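Local atomic coordinates of uncharacterized protein (Bacillus subtilis, PDB entry 5DQV), a protein that probably hydrolyses nucleotides to release pyrophosphate, acting as a metal-dependent pyrophosphohydrolase of the HD-domain superfamily. Residues Arg17-Ser22 with Asn84-Phe89; Asp65-Lys70 with Leu77-Val82; Ser160-Phe165 with Arg197-Asp202; Val138-Ala143 with His189-Gln194. One frame throughout, in Å; residues are numbered along the deposited sequence.

Interaction 1 (Arg17-Ser22 with Asn84-Phe89); sequences RTWVQS and NQLVTF
W19 of helix 8-24 reaches across to Q85 near the end of helix 79-88 and to F89 just beyond it, and its indole is the centre of the contact. The tight part lies over one indole face. The first torsion of Q85 sets CG anti to the backbone nitrogen and over the W19 six-membered ring, 3.6 Å from Q85 CG to the ring centroid and only 18° off the ring normal, a CH-pi contact. A bend at chi2 then swings the amide over the five-membered ring, with Q85 NE2 3.4 Å from W19 CD1; its plane is turned 39° from the indole, so the two do not stack flat. NE2 is also close to W19 NE1, but both are donors and no hydrogen bond joins them.

F89 adds an offset edge-to-face pair: its edge is directed at the W19 five-membered ring, with the planes at 81°. W19 CB lies at the F89 ring edge, in its plane, 3.7 Å from F89 CE2. Helix 8-24 is thereby packed against helix 79-88 in this all-helical HD-family protein, while on helix 54-63 V63 also touches the indole and E58 forms a salt bridge with R17. With alanine in the place of W19, Q85 CG and the F89 edge are likely to lose the aromatic surface they pack on, opening a gap between the helices.

The looser part is at W19 CZ3, which comes no nearer than 4.3 Å to L86 CD2, although L86 itself is buried against T59 and I16. The outer side carries the partly exposed Q85 and F89.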
# COMPACT_ATOMS: atom_id res chain seq x y z
N ARG A 17 -5.40 -9.53 -26.18
CA ARG A 17 -5.08 -9.84 -24.79
C ARG A 17 -3.72 -10.51 -24.65
O ARG A 17 -2.95 -10.19 -23.74
CB ARG A 17 -6.14 -10.77 -24.15
CG ARG A 17 -7.33 -10.11 -23.62
CD ARG A 17 -8.36 -11.09 -23.05
NE ARG A 17 -9.51 -10.26 -22.77
CZ ARG A 17 -9.66 -9.51 -21.66
NH1 ARG A 17 -8.79 -9.57 -20.66
NH2 ARG A 17 -10.72 -8.74 -21.53
N THR A 18 -3.43 -11.48 -25.51
CA THR A 18 -2.19 -12.27 -25.36
C THR A 18 -1.00 -11.33 -25.73
O THR A 18 0.04 -11.38 -25.11
CB THR A 18 -2.20 -13.48 -26.29
OG1 THR A 18 -3.34 -14.31 -26.00
CG2 THR A 18 -0.88 -14.31 -26.21
N TRP A 19 -1.18 -10.52 -26.76
CA TRP A 19 -0.17 -9.54 -27.18
C TRP A 19 0.20 -8.58 -26.06
O TRP A 19 1.37 -8.43 -25.71
CB TRP A 19 -0.61 -8.79 -28.46
CG TRP A 19 0.15 -7.58 -28.79
CD1 TRP A 19 1.51 -7.46 -28.89
CD2 TRP A 19 -0.39 -6.28 -29.05
NE1 TRP A 19 1.85 -6.14 -29.23
CE2 TRP A 19 0.71 -5.40 -29.32
CE3 TRP A 19 -1.70 -5.76 -29.07
CZ2 TRP A 19 0.53 -4.07 -29.61
CZ3 TRP A 19 -1.87 -4.45 -29.36
CH2 TRP A 19 -0.75 -3.60 -29.64
N VAL A 20 -0.80 -7.93 -25.48
CA VAL A 20 -0.60 -6.94 -24.44
C VAL A 20 0.09 -7.56 -23.24
O VAL A 20 1.05 -6.99 -22.69
CB VAL A 20 -1.94 -6.30 -24.03
CG1 VAL A 20 -1.81 -5.52 -22.73
CG2 VAL A 20 -2.50 -5.42 -25.19
N GLN A 21 -0.40 -8.74 -22.84
CA GLN A 21 0.23 -9.48 -21.75
C GLN A 21 1.69 -9.80 -22.09
O GLN A 21 2.56 -9.65 -21.22
CB GLN A 21 -0.58 -10.73 -21.36
CG GLN A 21 -0.07 -11.41 -20.11
CD GLN A 21 -0.95 -12.59 -19.64
OE1 GLN A 21 -1.90 -12.98 -20.32
NE2 GLN A 21 -0.65 -13.12 -18.48
N SER A 22 1.98 -10.17 -23.34
CA SER A 22 3.36 -10.45 -23.76
C SER A 22 4.23 -9.21 -23.78
O SER A 22 5.40 -9.28 -23.43
CB SER A 22 3.36 -11.11 -25.14
OG SER A 22 4.68 -11.43 -25.58
N ASN A 84 -0.35 -0.53 -36.03
CA ASN A 84 0.08 -1.57 -36.98
C ASN A 84 -0.27 -2.97 -36.51
O ASN A 84 -0.68 -3.82 -37.32
CB ASN A 84 1.57 -1.43 -37.28
CG ASN A 84 1.90 -0.20 -38.14
OD1 ASN A 84 1.02 0.41 -38.72
ND2 ASN A 84 3.21 0.12 -38.26
N GLN A 85 -0.15 -3.21 -35.21
CA GLN A 85 -0.42 -4.53 -34.66
C GLN A 85 -1.89 -4.78 -34.69
O GLN A 85 -2.35 -5.90 -35.03
CB GLN A 85 0.13 -4.63 -33.24
CG GLN A 85 0.24 -6.03 -32.67
CD GLN A 85 1.57 -6.72 -32.99
OE1 GLN A 85 2.26 -6.33 -33.93
NE2 GLN A 85 1.91 -7.78 -32.24
N LEU A 86 -2.68 -3.78 -34.30
CA LEU A 86 -4.15 -3.93 -34.40
C LEU A 86 -4.59 -4.29 -35.82
O LEU A 86 -5.44 -5.19 -36.01
CB LEU A 86 -4.89 -2.65 -33.93
CG LEU A 86 -4.72 -2.31 -32.45
CD1 LEU A 86 -5.34 -0.90 -32.17
CD2 LEU A 86 -5.37 -3.43 -31.61
N VAL A 87 -4.07 -3.57 -36.81
CA VAL A 87 -4.46 -3.79 -38.20
C VAL A 87 -4.01 -5.19 -38.68
O VAL A 87 -4.72 -5.88 -39.38
CB VAL A 87 -3.90 -2.64 -39.12
CG1 VAL A 87 -3.95 -2.99 -40.61
CG2 VAL A 87 -4.68 -1.35 -38.83
N THR A 88 -2.80 -5.59 -38.31
CA THR A 88 -2.29 -6.89 -38.68
C THR A 88 -3.17 -7.96 -38.08
O THR A 88 -3.48 -8.98 -38.71
CB THR A 88 -0.87 -7.05 -38.14
OG1 THR A 88 -0.03 -6.06 -38.74
CG2 THR A 88 -0.32 -8.47 -38.40
N PHE A 89 -3.58 -7.73 -36.85
CA PHE A 89 -4.47 -8.65 -36.17
C PHE A 89 -5.89 -8.70 -36.74
O PHE A 89 -6.71 -9.55 -36.29
CB PHE A 89 -4.51 -8.38 -34.67
CG PHE A 89 -3.27 -8.78 -33.90
CD1 PHE A 89 -2.36 -9.71 -34.37
CD2 PHE A 89 -3.09 -8.29 -32.62
CE1 PHE A 89 -1.26 -10.09 -33.59
CE2 PHE A 89 -2.04 -8.69 -31.86
CZ PHE A 89 -1.12 -9.60 -32.34

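Interaction 2 (Asp65-Lys70 with Leu77-Val82); sequences DLIDVK and LSVSEV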
# COMPACT_ATOMS: atom_id res chain seq x y z
N ASP A 65 -2.67 1.64 -21.97
CA ASP A 65 -1.42 1.96 -21.27
C ASP A 65 -0.16 1.80 -22.11
O ASP A 65 0.95 2.13 -21.61
CB ASP A 65 -1.17 0.92 -20.13
CG ASP A 65 -1.64 1.37 -18.78
OD1 ASP A 65 -2.38 2.39 -18.62
OD2 ASP A 65 -1.25 0.61 -17.84
N LEU A 66 -0.25 1.22 -23.30
CA LEU A 66 0.94 0.70 -23.97
C LEU A 66 1.82 1.88 -24.41
O LEU A 66 3.01 1.71 -24.56
CB LEU A 66 0.60 -0.17 -25.18
CG LEU A 66 -0.07 -1.54 -24.95
CD1 LEU A 66 -0.29 -2.15 -26.29
CD2 LEU A 66 0.80 -2.44 -24.06
N ILE A 67 1.20 3.03 -24.63
CA ILE A 67 1.90 4.23 -25.07
C ILE A 67 2.20 5.23 -23.95
O ILE A 67 2.73 6.30 -24.21
CB ILE A 67 1.14 4.93 -26.20
CG1 ILE A 67 -0.19 5.57 -25.73
CG2 ILE A 67 0.85 3.94 -27.31
CD1 ILE A 67 -0.80 6.58 -26.78
N ASP A 68 1.86 4.86 -22.72
CA ASP A 68 1.84 5.83 -21.62
C ASP A 68 3.29 6.07 -21.20
O ASP A 68 4.13 5.15 -21.13
CB ASP A 68 0.93 5.30 -20.49
CG ASP A 68 0.74 6.29 -19.31
OD1 ASP A 68 1.68 6.51 -18.55
OD2 ASP A 68 -0.37 6.80 -19.12
N VAL A 69 3.60 7.32 -20.94
CA VAL A 69 4.94 7.74 -20.64
C VAL A 69 5.51 7.04 -19.41
O VAL A 69 6.72 6.95 -19.26
CB VAL A 69 4.99 9.24 -20.41
CG1 VAL A 69 4.56 9.93 -21.70
CG2 VAL A 69 4.09 9.64 -19.19
N LYS A 70 4.61 6.55 -18.57
CA LYS A 70 5.01 5.92 -17.32
C LYS A 70 5.61 4.53 -17.50
O LYS A 70 6.33 4.07 -16.62
CB LYS A 70 3.82 5.87 -16.37
CG LYS A 70 3.58 7.21 -15.62
N LEU A 77 5.30 1.50 -26.23
CA LEU A 77 5.15 1.48 -27.70
C LEU A 77 4.84 2.87 -28.24
O LEU A 77 4.33 3.70 -27.50
CB LEU A 77 3.98 0.58 -28.09
CG LEU A 77 4.18 -0.89 -27.72
CD1 LEU A 77 3.08 -1.79 -28.25
CD2 LEU A 77 5.61 -1.33 -28.16
N SER A 78 5.20 3.09 -29.50
CA SER A 78 4.76 4.26 -30.22
C SER A 78 3.34 4.01 -30.67
O SER A 78 2.85 2.85 -30.74
CB SER A 78 5.65 4.51 -31.42
OG SER A 78 5.41 3.54 -32.40
N VAL A 79 2.68 5.08 -31.03
CA VAL A 79 1.31 4.98 -31.50
C VAL A 79 1.26 4.16 -32.79
O VAL A 79 0.36 3.30 -32.97
CB VAL A 79 0.67 6.37 -31.69
CG1 VAL A 79 -0.66 6.29 -32.47
CG2 VAL A 79 0.49 7.05 -30.32
N SER A 80 2.22 4.38 -33.68
CA SER A 80 2.25 3.59 -34.93
C SER A 80 2.41 2.10 -34.66
O SER A 80 1.83 1.27 -35.37
CB SER A 80 3.25 4.13 -35.97
OG SER A 80 4.57 3.74 -35.70
N GLU A 81 3.16 1.72 -33.63
CA GLU A 81 3.34 0.31 -33.33
C GLU A 81 2.03 -0.31 -32.88
O GLU A 81 1.72 -1.43 -33.28
CB GLU A 81 4.44 0.11 -32.25
CG GLU A 81 5.86 0.17 -32.85
CD GLU A 81 6.97 0.47 -31.84
OE1 GLU A 81 6.72 0.86 -30.69
OE2 GLU A 81 8.12 0.42 -32.25
N VAL A 82 1.27 0.41 -32.05
CA VAL A 82 -0.03 -0.06 -31.61
C VAL A 82 -0.99 -0.18 -32.79
O VAL A 82 -1.62 -1.20 -32.96
CB VAL A 82 -0.61 0.87 -30.53
CG1 VAL A 82 -2.00 0.45 -30.18
CG2 VAL A 82 0.29 0.86 -29.26
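L66 and L77 bring the two backbones together. The segment 65-70 makes a type I turn from D65 to D68, and L77 N donates to L66 O at 2.8 Å with an almost straight N-H...O angle of 177°. One residue along, I67 CA approaches L77 O at 3.5 Å in a CA-H...O contact. S78 then starts helix 79-88 as its N-cap. S78 and E81 form a capping box: E81 N donates to S78 OG, and S78 N to E81 OE1 at 2.9 Å, arriving 38° above the carboxylate plane.

D65 is one of four ligands of the nickel ion, with H35, H64 and D130, the metal set of the HD domain. The L66-L77 backbone bond ties the loop after the HD pair to the next helix.

Among the side chains, L66 and L77 lie side by side and point the same way, their CD1 atoms 3.9 Å apart. I67 takes chi1 69°, which sets CG1 between the backbone N and the carbonyl carbon and sends its branches to different partners. Its CD1 meets V79 CG2 at 3.8 Å, while I67 CG2 meets V82 CG2 at 3.7 Å. I103 and I100 of helix 93-106 extend this apolar cluster.

Interaction 3 (Ser160-Phe165 with Arg197-Asp202); sequences SAYAHF and RQLEKD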
# COMPACT_ATOMS: atom_id res chain seq x y z
N SER A 160 3.85 11.85 -0.18
CA SER A 160 3.36 10.67 0.53
C SER A 160 2.04 10.16 -0.04
O SER A 160 1.33 10.86 -0.75
CB SER A 160 3.21 11.00 2.04
OG SER A 160 2.01 11.77 2.31
N ALA A 161 1.76 8.89 0.22
CA ALA A 161 0.54 8.28 -0.25
C ALA A 161 -0.65 9.02 0.33
O ALA A 161 -1.62 9.31 -0.38
CB ALA A 161 0.50 6.77 0.16
N TYR A 162 -0.55 9.36 1.61
CA TYR A 162 -1.65 10.02 2.34
C TYR A 162 -1.95 11.35 1.66
O TYR A 162 -3.10 11.66 1.36
CB TYR A 162 -1.29 10.26 3.80
CG TYR A 162 -2.48 10.69 4.66
CD1 TYR A 162 -3.48 9.80 4.99
CD2 TYR A 162 -2.59 11.99 5.13
CE1 TYR A 162 -4.55 10.16 5.83
CE2 TYR A 162 -3.68 12.39 5.91
CZ TYR A 162 -4.65 11.46 6.28
OH TYR A 162 -5.74 11.85 7.06
N ALA A 163 -0.91 12.10 1.35
CA ALA A 163 -1.09 13.36 0.64
C ALA A 163 -1.77 13.14 -0.71
O ALA A 163 -2.62 13.96 -1.15
CB ALA A 163 0.27 14.11 0.48
N HIS A 164 -1.41 12.04 -1.37
CA HIS A 164 -1.94 11.74 -2.69
C HIS A 164 -3.45 11.46 -2.66
O HIS A 164 -4.14 11.77 -3.61
CB HIS A 164 -1.17 10.57 -3.28
CG HIS A 164 -1.56 10.21 -4.68
ND1 HIS A 164 -1.33 11.04 -5.76
CD2 HIS A 164 -2.05 9.06 -5.19
CE1 HIS A 164 -1.74 10.44 -6.87
NE2 HIS A 164 -2.18 9.24 -6.55
N PHE A 165 -3.97 10.85 -1.59
CA PHE A 165 -5.40 10.71 -1.38
C PHE A 165 -6.11 12.06 -1.44
O PHE A 165 -7.10 12.20 -2.16
CB PHE A 165 -5.74 10.05 -0.04
CG PHE A 165 -5.37 8.57 0.04
CD1 PHE A 165 -5.90 7.67 -0.82
CD2 PHE A 165 -4.44 8.11 0.95
CE1 PHE A 165 -5.50 6.29 -0.77
CE2 PHE A 165 -4.05 6.75 0.99
CZ PHE A 165 -4.58 5.87 0.15
N ARG A 197 -10.44 7.59 7.59
CA ARG A 197 -10.92 7.75 8.95
C ARG A 197 -10.18 6.79 9.88
O ARG A 197 -9.74 7.16 11.02
CB ARG A 197 -12.42 7.44 8.94
CG ARG A 197 -13.05 7.51 10.29
CD ARG A 197 -14.51 7.28 10.16
NE ARG A 197 -15.13 7.22 11.47
CZ ARG A 197 -16.17 6.46 11.80
NH1 ARG A 197 -16.77 5.66 10.91
NH2 ARG A 197 -16.64 6.54 13.02
N GLN A 198 -10.04 5.54 9.41
CA GLN A 198 -9.33 4.53 10.19
C GLN A 198 -7.86 4.93 10.43
O GLN A 198 -7.35 4.81 11.58
CB GLN A 198 -9.50 3.13 9.57
CG GLN A 198 -9.16 2.00 10.55
CD GLN A 198 -10.16 1.87 11.65
OE1 GLN A 198 -11.36 1.97 11.44
NE2 GLN A 198 -9.67 1.74 12.87
N LEU A 199 -7.17 5.48 9.42
CA LEU A 199 -5.79 5.97 9.60
C LEU A 199 -5.76 7.11 10.59
O LEU A 199 -4.86 7.17 11.46
CB LEU A 199 -5.12 6.44 8.29
CG LEU A 199 -4.57 5.45 7.30
CD1 LEU A 199 -3.98 6.19 6.12
CD2 LEU A 199 -3.53 4.54 8.00
N GLU A 200 -6.74 8.01 10.50
CA GLU A 200 -6.79 9.19 11.39
C GLU A 200 -6.96 8.73 12.84
O GLU A 200 -6.37 9.32 13.75
CB GLU A 200 -7.91 10.16 10.99
CG GLU A 200 -7.46 11.07 9.86
CD GLU A 200 -8.55 11.98 9.35
OE1 GLU A 200 -9.71 11.53 9.25
OE2 GLU A 200 -8.24 13.15 9.05
N LYS A 201 -7.74 7.67 13.02
CA LYS A 201 -8.02 7.12 14.35
C LYS A 201 -6.79 6.45 14.92
O LYS A 201 -6.39 6.74 16.06
CB LYS A 201 -9.18 6.14 14.25
CG LYS A 201 -9.71 5.56 15.51
CD LYS A 201 -10.95 4.76 15.13
N ASP A 202 -6.14 5.64 14.11
CA ASP A 202 -4.99 4.83 14.54
C ASP A 202 -3.69 5.60 14.66
O ASP A 202 -2.77 5.18 15.39
CB ASP A 202 -4.81 3.69 13.59
CG ASP A 202 -5.91 2.66 13.72
OD1 ASP A 202 -6.73 2.78 14.68
OD2 ASP A 202 -5.94 1.76 12.88
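Y162, in the first turn of helix 161-169, faces L199 near the C-terminal end of helix 179-202, and their CA atoms, the nearest pair between the two backbones, are 9.3 Å apart. No hydrogen bond links the segments; the side chains of Y162, L199 and E200 make the contact. With CG trans to the backbone nitrogen (chi1 -169°), the tyrosine extends its ring toward the long helix. Y162 CD1 meets L199 CD1 at 3.8 Å and CE1 lies slightly farther from the same methyl, the two side chains sliding past each other in opposite directions.

The hydroxyl end goes beyond L199 to E200. Y162 OH is 3.4 Å from E200 CG, with ring and carboxylate planes 54° apart. E200 OE2 is equally near, but the angle is poor and the pair is not a hydrogen bond; OH bonds instead to D207 OD1. Helix 161-169 is thus joined to the end of helix 179-202 and to the C-terminal tail, where I206 also packs on Y162, L199 and E200. S160 caps helix 161-169: A163 N donates to S160 OG at 3.1 Å, with an N-H...O angle of 163°.

A phenylalanine at Y162 could keep the L199 contact but would probably leave D207 OD1 without its hydroxyl partner. E200 OE2 and D207 OD2 are like charges close together. On the second subunit, A137 packs against L199 and Q198.

Interaction 4 (Val138-Ala143 with His189-Gln194); sequences VGIARA and HEFMLQ
I140 is the residue of helix 136-150 that meets F191 and M192 of helix 179-202, and its side chain can be followed outward. CB points toward the long helix, where the I140 and M192 CA atoms are 7.1 Å apart. At CB the chain divides: CG2 lies anti to the backbone nitrogen, while CG1 is anti to the carbonyl carbon (chi1 -75°) and leads across the contact. I140 CG1 comes within 4.3 Å of M192 CG. The terminal methyl, continued outward by a chi2 of 157°, makes the closer approaches: I140 CD1 lies 4.1 Å from M192 CA and 3.9 Å from F191 CE2. F191 CD2 is only slightly farther from the same methyl, and the side chains of I140 and F191 cross at about a right angle.

This is apolar helix-helix packing without any hydrogen bond between the segments. It joins the helix that follows D130, a nickel ligand, to the long helix near the C terminus. F165 and L169 of helix 161-169 extend the same core, touching I140 and M192 respectively. The dimer interface adjoins it: Y195 of the second subunit packs on I140, A141 and F191. On another side of helix 136-150, R142 forms a salt bridge with D133.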
# COMPACT_ATOMS: atom_id res chain seq x y z
N VAL A 138 -9.02 -1.28 -4.02
CA VAL A 138 -7.95 -1.47 -4.99
C VAL A 138 -7.10 -0.20 -5.16
O VAL A 138 -5.86 -0.26 -5.20
CB VAL A 138 -8.46 -2.07 -6.36
CG1 VAL A 138 -9.53 -1.25 -6.91
CG2 VAL A 138 -7.34 -2.12 -7.36
N GLY A 139 -7.75 0.98 -5.20
CA GLY A 139 -6.94 2.23 -5.28
C GLY A 139 -6.01 2.46 -4.08
O GLY A 139 -4.87 2.97 -4.22
N ILE A 140 -6.49 2.07 -2.91
CA ILE A 140 -5.69 2.18 -1.69
C ILE A 140 -4.43 1.36 -1.84
O ILE A 140 -3.30 1.84 -1.60
CB ILE A 140 -6.52 1.71 -0.45
CG1 ILE A 140 -7.55 2.79 -0.07
CG2 ILE A 140 -5.63 1.47 0.78
CD1 ILE A 140 -8.70 2.21 0.71
N ALA A 141 -4.61 0.12 -2.29
CA ALA A 141 -3.46 -0.79 -2.46
C ALA A 141 -2.49 -0.22 -3.46
O ALA A 141 -1.25 -0.21 -3.24
CB ALA A 141 -3.93 -2.16 -2.91
N ARG A 142 -3.04 0.32 -4.53
CA ARG A 142 -2.17 0.83 -5.59
C ARG A 142 -1.39 2.06 -5.12
O ARG A 142 -0.21 2.20 -5.45
CB ARG A 142 -2.98 1.12 -6.84
CG ARG A 142 -3.44 -0.12 -7.55
CD ARG A 142 -4.27 0.26 -8.77
NE ARG A 142 -3.38 0.79 -9.80
CZ ARG A 142 -3.69 1.68 -10.74
NH1 ARG A 142 -4.92 2.19 -10.85
NH2 ARG A 142 -2.76 2.04 -11.59
N ALA A 143 -2.03 2.91 -4.33
CA ALA A 143 -1.37 4.14 -3.83
C ALA A 143 -0.17 3.78 -2.96
O ALA A 143 0.91 4.37 -3.09
CB ALA A 143 -2.34 4.98 -3.04
N HIS A 189 -15.34 5.35 -3.35
CA HIS A 189 -14.98 6.62 -2.72
C HIS A 189 -15.32 6.61 -1.26
O HIS A 189 -14.51 6.97 -0.45
CB HIS A 189 -15.71 7.74 -3.40
CG HIS A 189 -15.45 9.09 -2.82
ND1 HIS A 189 -14.32 9.81 -3.10
CD2 HIS A 189 -16.19 9.85 -1.98
CE1 HIS A 189 -14.38 10.98 -2.48
NE2 HIS A 189 -15.51 11.03 -1.80
N GLU A 190 -16.54 6.18 -0.93
CA GLU A 190 -16.92 6.11 0.46
C GLU A 190 -16.04 5.13 1.25
O GLU A 190 -15.72 5.36 2.43
CB GLU A 190 -18.37 5.73 0.63
CG GLU A 190 -19.31 6.87 0.23
CD GLU A 190 -19.02 8.16 1.02
OE1 GLU A 190 -18.71 8.07 2.25
OE2 GLU A 190 -19.12 9.25 0.40
N PHE A 191 -15.70 4.02 0.63
CA PHE A 191 -14.80 3.06 1.32
C PHE A 191 -13.42 3.72 1.57
O PHE A 191 -12.80 3.57 2.63
CB PHE A 191 -14.64 1.76 0.50
CG PHE A 191 -13.79 0.75 1.20
CD1 PHE A 191 -14.31 0.03 2.24
CD2 PHE A 191 -12.45 0.66 0.92
CE1 PHE A 191 -13.52 -0.86 2.93
CE2 PHE A 191 -11.63 -0.21 1.61
CZ PHE A 191 -12.15 -0.96 2.61
N MET A 192 -12.92 4.44 0.59
CA MET A 192 -11.64 5.13 0.72
C MET A 192 -11.74 6.20 1.86
O MET A 192 -10.84 6.32 2.66
CB MET A 192 -11.31 5.78 -0.62
CG MET A 192 -9.92 6.26 -0.81
SD MET A 192 -9.49 6.58 -2.63
CE MET A 192 -10.96 7.48 -3.17
N LEU A 193 -12.88 6.88 1.99
CA LEU A 193 -13.10 7.78 3.11
C LEU A 193 -13.09 7.03 4.46
O LEU A 193 -12.50 7.51 5.42
CB LEU A 193 -14.38 8.56 2.94
CG LEU A 193 -14.32 9.71 1.91
CD1 LEU A 193 -15.70 10.36 1.70
CD2 LEU A 193 -13.31 10.78 2.39
N GLN A 194 -13.71 5.85 4.52
CA GLN A 194 -13.61 5.03 5.73
C GLN A 194 -12.18 4.63 6.08
O GLN A 194 -11.80 4.62 7.28
CB GLN A 194 -14.59 3.85 5.64
CG GLN A 194 -16.06 4.32 5.64
CD GLN A 194 -16.43 5.24 6.87
OE1 GLN A 194 -16.20 4.86 8.03
NE2 GLN A 194 -16.98 6.46 6.59

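How the interactions relate
From the N terminus, the chain leaves helix 8-24 and returns to it at helix 79-88, so interaction 1 closes a long loop that holds interaction 2, a much shorter closure between the loop after helix 54-63 and the start of helix 79-88. The two touch through W19, whose CH2 lies 3.7 Å from L66 CD1. Farther along, interactions 4 and 3 open in turn on helices 136-150 and 161-169, and both end on helix 179-202; because 189-194 precedes 197-202, they cross. F165 joins them by packing on I140 and A143. The two groups lie on opposite sides of the chain's centre, with interactions 1 and 3 about 40 Å apart between centres.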